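Local coordinates for protein thymidylate synthase thyX (Helicobacter pylori, PDB 3N3Y) that probably catalyses the reductive methylation of dUMP to dTMP as an FAD-dependent homotetramer, taking the one-carbon group from methylenetetrahydrofolate, at residues Glu119-Val124 / Met132-Leu137; Glu68-Ser73 / Lys163-Tyr168. All coordinates share one frame; numbering follows the deposited sequence.

In the fold
The two contacts lie in one ThyX family domain, with centres about 16 Å apart. Contact 2 is central, about 7 Å from the middle of the chain. It pairs strand 64-73 with strand 163-171, neighbours in a four-stranded antiparallel sheet. Contact 1 is peripheral, about 20 Å from the middle, where the loop after helix 111-117 packs on helix 127-145. Both of its segments fall in sequence between the two strands of contact 2. The contacts touch directly: Phe120 O and Lys163 N are 2.8 Å apart, a probable hydrogen bond, and Val122 CG2 packs on Ser73 CB. The outer helices are thereby joined to the sheet near the nucleotide sites.

Contact 1: Glu119-Val124 / Met132-Leu137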
loop_
_atom_site.group_PDB
_atom_site.type_symbol
_atom_site.label_atom_id
_atom_site.label_comp_id
_atom_site.label_asym_id
_atom_site.label_seq_id
_atom_site.Cartn_x
_atom_site.Cartn_y
_atom_site.Cartn_z
ATOM N N GLU A 119 -1.935 31.194 18.238
ATOM C CA GLU A 119 -2.952 30.818 17.269
ATOM C C GLU A 119 -2.309 30.174 16.045
ATOM O O GLU A 119 -2.936 29.380 15.360
ATOM C CB GLU A 119 -3.780 32.025 16.820
ATOM C CG GLU A 119 -4.883 31.656 15.827
ATOM C CD GLU A 119 -5.432 32.845 15.026
ATOM O OE1 GLU A 119 -5.190 34.016 15.407
ATOM O OE2 GLU A 119 -6.121 32.599 14.006
ATOM N N PHE A 120 -1.064 30.530 15.762
ATOM C CA PHE A 120 -0.408 30.079 14.544
ATOM C C PHE A 120 0.759 29.146 14.804
ATOM O O PHE A 120 1.261 28.523 13.883
ATOM C CB PHE A 120 0.104 31.272 13.748
ATOM C CG PHE A 120 -0.975 32.205 13.289
ATOM C CD1 PHE A 120 -1.759 31.890 12.189
ATOM C CD2 PHE A 120 -1.193 33.411 13.943
ATOM C CE1 PHE A 120 -2.758 32.750 11.762
ATOM C CE2 PHE A 120 -2.194 34.280 13.519
ATOM C CZ PHE A 120 -2.975 33.946 12.424
ATOM N N LEU A 121 1.209 29.069 16.049
ATOM C CA LEU A 121 2.407 28.299 16.371
ATOM C C LEU A 121 2.156 27.282 17.458
ATOM O O LEU A 121 1.377 27.522 18.364
ATOM C CB LEU A 121 3.506 29.232 16.859
ATOM C CG LEU A 121 3.969 30.277 15.865
ATOM C CD1 LEU A 121 5.058 31.118 16.496
ATOM C CD2 LEU A 121 4.451 29.599 14.577
ATOM N N VAL A 122 2.842 26.153 17.378
ATOM C CA VAL A 122 2.869 25.201 18.477
ATOM C C VAL A 122 4.013 25.564 19.421
ATOM O O VAL A 122 5.173 25.608 19.020
ATOM C CB VAL A 122 3.073 23.754 17.968
ATOM C CG1 VAL A 122 3.226 22.770 19.145
ATOM C CG2 VAL A 122 1.919 23.346 17.061
ATOM N N PHE A 123 3.695 25.823 20.679
ATOM C CA PHE A 123 4.740 26.133 21.652
ATOM C C PHE A 123 5.195 24.856 22.311
ATOM O O PHE A 123 4.398 23.938 22.508
ATOM C CB PHE A 123 4.231 27.101 22.716
ATOM C CG PHE A 123 4.284 28.544 22.300
ATOM C CD1 PHE A 123 4.391 28.888 20.968
ATOM C CD2 PHE A 123 4.227 29.557 23.249
ATOM C CE1 PHE A 123 4.443 30.216 20.577
ATOM C CE2 PHE A 123 4.272 30.889 22.875
ATOM C CZ PHE A 123 4.378 31.221 21.537
ATOM N N VAL A 124 6.479 24.790 22.630
ATOM C CA VAL A 124 7.011 23.665 23.387
ATOM C C VAL A 124 7.444 24.137 24.770
ATOM O O VAL A 124 7.302 25.319 25.103
ATOM C CB VAL A 124 8.204 23.012 22.676
ATOM C CG1 VAL A 124 7.751 22.398 21.378
ATOM C CG2 VAL A 124 9.326 24.031 22.466
ATOM N N MET A 132 11.954 32.291 19.498
ATOM C CA MET A 132 12.440 32.163 18.125
ATOM C C MET A 132 11.313 31.828 17.119
ATOM O O MET A 132 11.288 32.364 15.998
ATOM C CB MET A 132 13.575 31.146 18.029
ATOM C CG MET A 132 14.749 31.472 18.944
ATOM S SD MET A 132 15.248 33.222 18.924
ATOM C CE MET A 132 16.975 33.039 19.385
ATOM N N SER A 133 10.368 30.977 17.502
ATOM C CA SER A 133 9.294 30.654 16.558
ATOM C C SER A 133 8.501 31.898 16.220
ATOM O O SER A 133 8.160 32.119 15.060
ATOM C CB SER A 133 8.353 29.569 17.085
ATOM O OG SER A 133 9.056 28.365 17.238
ATOM N N VAL A 134 8.216 32.707 17.236
ATOM C CA VAL A 134 7.515 33.976 17.026
ATOM C C VAL A 134 8.323 34.942 16.152
ATOM O O VAL A 134 7.770 35.570 15.252
ATOM C CB VAL A 134 7.140 34.645 18.358
ATOM C CG1 VAL A 134 6.341 35.951 18.111
ATOM C CG2 VAL A 134 6.327 33.653 19.217
ATOM N N LEU A 135 9.629 35.037 16.390
ATOM C CA LEU A 135 10.475 35.850 15.519
ATOM C C LEU A 135 10.312 35.418 14.059
ATOM O O LEU A 135 10.139 36.256 13.173
ATOM C CB LEU A 135 11.954 35.792 15.946
ATOM C CG LEU A 135 12.242 36.290 17.372
ATOM C CD1 LEU A 135 13.732 36.576 17.601
ATOM C CD2 LEU A 135 11.402 37.523 17.716
ATOM N N ALA A 136 10.358 34.104 13.827
ATOM C CA ALA A 136 10.218 33.533 12.486
ATOM C C ALA A 136 8.844 33.826 11.913
ATOM O O ALA A 136 8.708 34.124 10.729
ATOM C CB ALA A 136 10.481 32.027 12.509
ATOM N N LEU A 137 7.828 33.733 12.764
ATOM C CA LEU A 137 6.459 33.997 12.355
ATOM C C LEU A 137 6.309 35.454 11.956
ATOM O O LEU A 137 5.648 35.768 10.967
ATOM C CB LEU A 137 5.465 33.644 13.474
ATOM C CG LEU A 137 3.986 33.948 13.189
ATOM C CD1 LEU A 137 3.420 33.003 12.141
ATOM C CD2 LEU A 137 3.155 33.865 14.448
HETATM O O HOH W 1 7.614 26.937 19.181
#
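Leu121 presses its CD1 methyl into the side of helix 127-145, between Ser133, Val134 and Leu137. This is a loop-on-helix contact in the ThyX fold. From Leu121 on, the chain that follows helix 111-117 runs extended beside the next helix before entering it. Leu121 is the bump, and one turn of helix is the hollow. The floor of the hollow is backbone: Leu121 CD1 lies 3.5 Å from Ser133 C and 3.6 Å from Val134 N. Its walls are Ser133 CB, Val134 CG2 and the side chain of Leu137. Leu121 reaches in with CG anti to its own carbonyl carbon (chi1 -62°) and CD1 continuing outward (chi2 -180°).

Leu137 makes the return move. Its CG is anti to the backbone N (chi1 177°), and the branch leans out from the helix toward the loop. Leu137 CD2 crosses the Leu121 branch at 3.9 Å from Leu121 CD1, and Leu137 CD1 and CD2 both lie 4.1 Å from Phe120 CB. The Phe120 ring itself turns away from the helix. Phe123 closes the other flank. Its CZ meets Val134 CG2 at 3.9 Å, so this methyl touches both Leu121 and the Phe123 ring. Leu114 and Ala117 of helix 111-117 also pack on Val134.

The two segments touch directly by van der Waals packing, and their polar link is a water. Ser133 OG is also hydrogen-bonded to Ser161 OG, and weakly to Tyr156 O of the second subunit. The water donates to Val122 O at 2.8 Å, and its other partner is Ser133 OG, also at 2.8 Å.

Contact 2: Glu68-Ser73 / Lys163-Tyr168; sequences EIKGLS and KTHLAY
His165 reaches diagonally across two antiparallel strands of the ThyX sheet to Glu68; its direct partner, in a non-hydrogen-bonded pair, is Lys70. The backbones are joined by a ladder of hydrogen bonds. Ile69 and Leu166 form a hydrogen-bonded pair, with Ile69 N to Leu166 O at 2.9 Å and Leu166 N to Ile69 O at 3.0 Å. Next comes a G1 beta bulge. Gly71, with positive phi (84°), and Leu72 both face Thr164. Thr164 O accepts from Gly71 N at 3.2 Å and weakly from Leu72 N, while Thr164 N returns a 2.7 Å bond to Leu72 O.

Apolar contacts line the face toward helix 74-80. Ile69 lies alongside Leu166, and Ile69 CD1 reaches Tyr168 CB at 3.7 Å.

Glu68, Lys70 and His165 gather on the other face. His165 NE2 donates to Glu68 OE2 at 3.0 Å, on the anti side but well out of the carboxylate plane, and bent (143°). Lys70 CD lies 4.0 Å from the His165 ring centroid, an off-centre CH-pi contact. His165 ND1 is hydrogen-bonded to Gln31 NE2 of the third subunit. With both ring nitrogens engaged, the imidazole is probably held in this orientation, and Glu68 probably polarises it at this subunit interface.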
loop_
_atom_site.group_PDB
_atom_site.type_symbol
_atom_site.label_atom_id
_atom_site.label_comp_id
_atom_site.label_asym_id
_atom_site.label_seq_id
_atom_site.Cartn_x
_atom_site.Cartn_y
_atom_site.Cartn_z
ATOM N N GLU A 68 -10.475 14.364 12.710
ATOM C CA GLU A 68 -10.093 15.723 12.400
ATOM C C GLU A 68 -8.997 16.102 13.391
ATOM O O GLU A 68 -9.126 15.845 14.581
ATOM C CB GLU A 68 -11.298 16.648 12.517
ATOM C CG GLU A 68 -11.118 17.998 11.852
ATOM C CD GLU A 68 -12.037 19.070 12.453
ATOM O OE1 GLU A 68 -13.232 18.771 12.703
ATOM O OE2 GLU A 68 -11.560 20.209 12.683
ATOM N N ILE A 69 -7.909 16.687 12.897
ATOM C CA ILE A 69 -6.804 17.101 13.756
ATOM C C ILE A 69 -6.515 18.582 13.561
ATOM O O ILE A 69 -6.249 19.025 12.439
ATOM C CB ILE A 69 -5.518 16.290 13.471
ATOM C CG1 ILE A 69 -5.814 14.786 13.555
ATOM C CG2 ILE A 69 -4.377 16.720 14.416
ATOM C CD1 ILE A 69 -4.726 13.878 12.969
ATOM N N LYS A 70 -6.593 19.347 14.649
ATOM C CA LYS A 70 -6.320 20.788 14.602
ATOM C C LYS A 70 -5.160 21.147 15.520
ATOM O O LYS A 70 -5.054 20.637 16.631
ATOM C CB LYS A 70 -7.555 21.619 14.979
ATOM C CG LYS A 70 -8.854 21.140 14.358
ATOM C CD LYS A 70 -9.827 22.298 14.075
ATOM C CE LYS A 70 -10.214 23.050 15.346
ATOM N NZ LYS A 70 -11.188 24.164 15.107
ATOM N N GLY A 71 -4.276 22.008 15.035
ATOM C CA GLY A 71 -3.204 22.531 15.863
ATOM C C GLY A 71 -1.975 21.650 15.975
ATOM O O GLY A 71 -1.232 21.733 16.940
ATOM N N LEU A 72 -1.759 20.795 14.986
ATOM C CA LEU A 72 -0.558 19.985 14.932
ATOM C C LEU A 72 0.518 20.821 14.218
ATOM O O LEU A 72 0.213 21.571 13.278
ATOM C CB LEU A 72 -0.852 18.688 14.160
ATOM C CG LEU A 72 0.237 17.617 14.167
ATOM C CD1 LEU A 72 0.296 16.940 15.524
ATOM C CD2 LEU A 72 0.045 16.606 13.037
ATOM N N SER A 73 1.763 20.729 14.665
ATOM C CA SER A 73 2.830 21.483 14.022
ATOM C C SER A 73 3.192 20.844 12.679
ATOM O O SER A 73 2.936 19.654 12.464
ATOM C CB SER A 73 4.069 21.553 14.923
ATOM O OG SER A 73 4.809 20.348 14.921
ATOM N N LYS A 163 1.316 25.927 12.748
ATOM C CA LYS A 163 0.173 25.031 12.869
ATOM C C LYS A 163 -0.459 24.601 11.547
ATOM O O LYS A 163 -0.597 25.377 10.613
ATOM C CB LYS A 163 -0.896 25.611 13.794
ATOM C CG LYS A 163 -0.611 25.392 15.262
ATOM C CD LYS A 163 -1.667 26.070 16.089
ATOM C CE LYS A 163 -1.348 25.983 17.561
ATOM N NZ LYS A 163 -2.463 26.604 18.328
ATOM N N THR A 164 -0.838 23.338 11.496
ATOM C CA THR A 164 -1.584 22.818 10.371
ATOM C C THR A 164 -2.906 22.198 10.859
ATOM O O THR A 164 -3.138 22.069 12.065
ATOM C CB THR A 164 -0.735 21.781 9.578
ATOM O OG1 THR A 164 -1.390 21.464 8.340
ATOM C CG2 THR A 164 -0.526 20.522 10.390
ATOM N N HIS A 165 -3.745 21.801 9.908
ATOM C CA HIS A 165 -5.077 21.262 10.164
ATOM C C HIS A 165 -5.304 20.177 9.109
ATOM O O HIS A 165 -4.938 20.351 7.941
ATOM C CB HIS A 165 -6.094 22.398 10.032
ATOM C CG HIS A 165 -7.526 21.990 10.174
ATOM N ND1 HIS A 165 -8.554 22.700 9.584
ATOM C CD2 HIS A 165 -8.113 20.974 10.848
ATOM C CE1 HIS A 165 -9.709 22.135 9.880
ATOM N NE2 HIS A 165 -9.470 21.084 10.644
ATOM N N LEU A 166 -5.855 19.039 9.515
ATOM C CA LEU A 166 -6.077 17.971 8.555
ATOM C C LEU A 166 -7.227 17.039 8.888
ATOM O O LEU A 166 -7.623 16.893 10.041
ATOM C CB LEU A 166 -4.805 17.130 8.381
ATOM C CG LEU A 166 -4.285 16.473 9.658
ATOM C CD1 LEU A 166 -3.572 15.191 9.345
ATOM C CD2 LEU A 166 -3.374 17.430 10.426
ATOM N N ALA A 167 -7.765 16.425 7.844
ATOM C CA ALA A 167 -8.580 15.236 7.984
ATOM C C ALA A 167 -7.647 14.033 7.824
ATOM O O ALA A 167 -6.828 13.961 6.895
ATOM C CB ALA A 167 -9.688 15.219 6.947
ATOM N N TYR A 168 -7.761 13.102 8.752
ATOM C CA TYR A 168 -6.918 11.927 8.767
ATOM C C TYR A 168 -7.813 10.696 8.866
ATOM O O TYR A 168 -8.584 10.571 9.808
ATOM C CB TYR A 168 -5.987 12.000 9.982
ATOM C CG TYR A 168 -4.888 10.966 10.024
ATOM C CD1 TYR A 168 -3.876 10.962 9.065
ATOM C CD2 TYR A 168 -4.835 10.014 11.039
ATOM C CE1 TYR A 168 -2.863 10.027 9.102
ATOM C CE2 TYR A 168 -3.810 9.084 11.094
ATOM C CZ TYR A 168 -2.834 9.093 10.112
ATOM O OH TYR A 168 -1.824 8.176 10.135
#